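Local coordinates for protein MGS-M5 (Unidentified, PDB 4Q3N) that probably catalyses the NAD-dependent interconversion of L-lactate and pyruvate, at residues A[170-173]-A[179-182]. Numbering follows the deposited sequence.
Sequences AYIL and SEFV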
ATOM      1  N   ALA A 170      15.009 -17.977  -7.693  1.00 24.70           N
ATOM      2  CA  ALA A 170      15.181 -19.352  -8.119  1.00 26.95           C
ATOM      3  C   ALA A 170      13.786 -19.820  -8.539  1.00 28.58           C
ATOM      4  O   ALA A 170      12.798 -19.287  -8.004  1.00 29.80           O
ATOM      5  CB  ALA A 170      15.727 -20.214  -6.962  1.00 26.19           C
ATOM      6  N   TYR A 171      13.721 -20.764  -9.489  1.00 25.94           N
ATOM      7  CA  TYR A 171      12.466 -21.220 -10.098  1.00 25.84           C
ATOM      8  C   TYR A 171      12.281 -22.716  -9.891  1.00 25.85           C
ATOM      9  O   TYR A 171      13.265 -23.492  -9.907  1.00 24.79           O
ATOM     10  CB  TYR A 171      12.411 -20.965 -11.611  1.00 25.50           C
ATOM     11  CG  TYR A 171      12.575 -19.508 -12.057  1.00 27.44           C
ATOM     12  CD1 TYR A 171      11.799 -18.481 -11.518  1.00 27.64           C
ATOM     13  CD2 TYR A 171      13.513 -19.174 -13.008  1.00 28.01           C
ATOM     14  CE1 TYR A 171      11.976 -17.147 -11.925  1.00 28.99           C
ATOM     15  CE2 TYR A 171      13.704 -17.843 -13.434  1.00 28.52           C
ATOM     16  CZ  TYR A 171      12.923 -16.843 -12.887  1.00 28.77           C
ATOM     17  OH  TYR A 171      13.136 -15.555 -13.304  1.00 29.75           O
ATOM     18  N   ILE A 172      11.025 -23.103  -9.731  1.00 24.86           N
ATOM     19  CA  ILE A 172      10.579 -24.456 -10.025  1.00 24.99           C
ATOM     20  C   ILE A 172      10.044 -24.453 -11.443  1.00 25.82           C
ATOM     21  O   ILE A 172       9.268 -23.547 -11.785  1.00 24.97           O
ATOM     22  CB  ILE A 172       9.468 -24.909  -9.072  1.00 24.93           C
ATOM     23  CG1 ILE A 172       9.982 -24.840  -7.639  1.00 23.80           C
ATOM     24  CG2 ILE A 172       8.934 -26.346  -9.474  1.00 22.67           C
ATOM     25  CD1 ILE A 172      11.003 -26.024  -7.266  1.00 20.59           C
ATOM     26  N   LEU A 173      10.487 -25.413 -12.259  1.00 24.06           N
ATOM     27  CA  LEU A 173      10.065 -25.528 -13.648  1.00 24.46           C
ATOM     28  C   LEU A 173       9.342 -26.833 -13.910  1.00 24.71           C
ATOM     29  O   LEU A 173       9.471 -27.821 -13.145  1.00 25.96           O
ATOM     30  CB  LEU A 173      11.260 -25.453 -14.620  1.00 23.45           C
ATOM     31  CG  LEU A 173      12.077 -24.146 -14.405  1.00 30.15           C
ATOM     32  CD1 LEU A 173      13.279 -24.149 -15.321  1.00 30.30           C
ATOM     33  CD2 LEU A 173      11.209 -22.946 -14.664  1.00 27.93           C
ATOM     34  N   SER A 179       6.510 -34.265 -11.487  1.00 38.91           N
ATOM     35  CA  SER A 179       7.715 -34.177 -12.332  1.00 36.92           C
ATOM     36  C   SER A 179       8.346 -32.763 -12.370  1.00 34.87           C
ATOM     37  O   SER A 179       9.304 -32.527 -13.094  1.00 33.73           O
ATOM     38  CB  SER A 179       7.404 -34.691 -13.760  1.00 35.35           C
ATOM     39  OG  SER A 179       6.756 -33.688 -14.554  1.00 32.25           O
ATOM     40  N   GLU A 180       7.867 -31.830 -11.560  1.00 33.03           N
ATOM     41  CA  GLU A 180       8.549 -30.534 -11.463  1.00 32.86           C
ATOM     42  C   GLU A 180       9.964 -30.667 -10.928  1.00 30.48           C
ATOM     43  O   GLU A 180      10.312 -31.634 -10.296  1.00 30.94           O
ATOM     44  CB  GLU A 180       7.824 -29.579 -10.544  1.00 34.65           C
ATOM     45  CG  GLU A 180       7.891 -30.042  -9.081  1.00 40.63           C
ATOM     46  CD  GLU A 180       6.879 -29.323  -8.233  1.00 45.18           C
ATOM     47  OE1 GLU A 180       6.038 -28.621  -8.827  1.00 43.27           O
ATOM     48  OE2 GLU A 180       6.925 -29.441  -6.999  1.00 52.02           O
ATOM     49  N   PHE A 181      10.783 -29.655 -11.134  1.00 28.06           N
ATOM     50  CA  PHE A 181      12.163 -29.783 -10.689  1.00 29.61           C
ATOM     51  C   PHE A 181      12.716 -28.386 -10.408  1.00 27.70           C
ATOM     52  O   PHE A 181      12.166 -27.377 -10.882  1.00 25.99           O
ATOM     53  CB  PHE A 181      13.023 -30.502 -11.749  1.00 32.37           C
ATOM     54  CG  PHE A 181      13.147 -29.722 -13.053  1.00 34.10           C
ATOM     55  CD1 PHE A 181      12.158 -29.835 -14.033  1.00 34.70           C
ATOM     56  CD2 PHE A 181      14.228 -28.866 -13.278  1.00 34.60           C
ATOM     57  CE1 PHE A 181      12.241 -29.105 -15.210  1.00 35.97           C
ATOM     58  CE2 PHE A 181      14.339 -28.128 -14.451  1.00 34.89           C
ATOM     59  CZ  PHE A 181      13.345 -28.251 -15.436  1.00 35.12           C
ATOM     60  N   VAL A 182      13.774 -28.311  -9.607  1.00 29.26           N
ATOM     61  CA  VAL A 182      14.376 -27.025  -9.290  1.00 28.42           C
ATOM     62  C   VAL A 182      15.408 -26.704 -10.333  1.00 29.84           C
ATOM     63  O   VAL A 182      16.222 -27.537 -10.678  1.00 29.56           O
ATOM     64  CB  VAL A 182      15.108 -27.014  -7.925  1.00 30.87           C
ATOM     65  CG1 VAL A 182      15.611 -25.590  -7.592  1.00 27.76           C
ATOM     66  CG2 VAL A 182      14.243 -27.566  -6.828  1.00 28.65           C
TER
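L173 and F181 form the hydrogen-bonded pair of a short antiparallel hairpin in the C-terminal domain, strand 168-173 returning as 181-182. L173 N donates to F181 O at 2.9 Å with an N-H...O angle of 168°, and F181 N returns a less straight bond to L173 O at 3.0 Å. Weaker CA-H...O contacts support both acceptors: I172 CA approaches F181 O, and E180 CA lies 3.3 Å from L173 O.

Apolar contacts split between two faces of the sheet. With chi1 at 64°, CG between N and carbonyl carbon, the F181 ring is turned obliquely toward L173, CZ 3.6 Å from L173 CB and CD1 near L173 O; L298 of helix 292-311 packs on it. Were F181 replaced by alanine, L173 CB would be likely to lose its aromatic neighbour and a gap to open toward that helix. On the other face, I172 CD1 meets V182 CG2 at 3.6 Å, while I172 CG2 reaches E180 CB at 3.6 Å.

The N-H and C=O groups of L173 and F181 thus satisfy one another within the buried hairpin, while apolar side chains fill both faces of strand 181-182, outermost in its sheet within this chain: F181 toward helix 292-311, I172 and V182 toward helices 147-161 and 206-227.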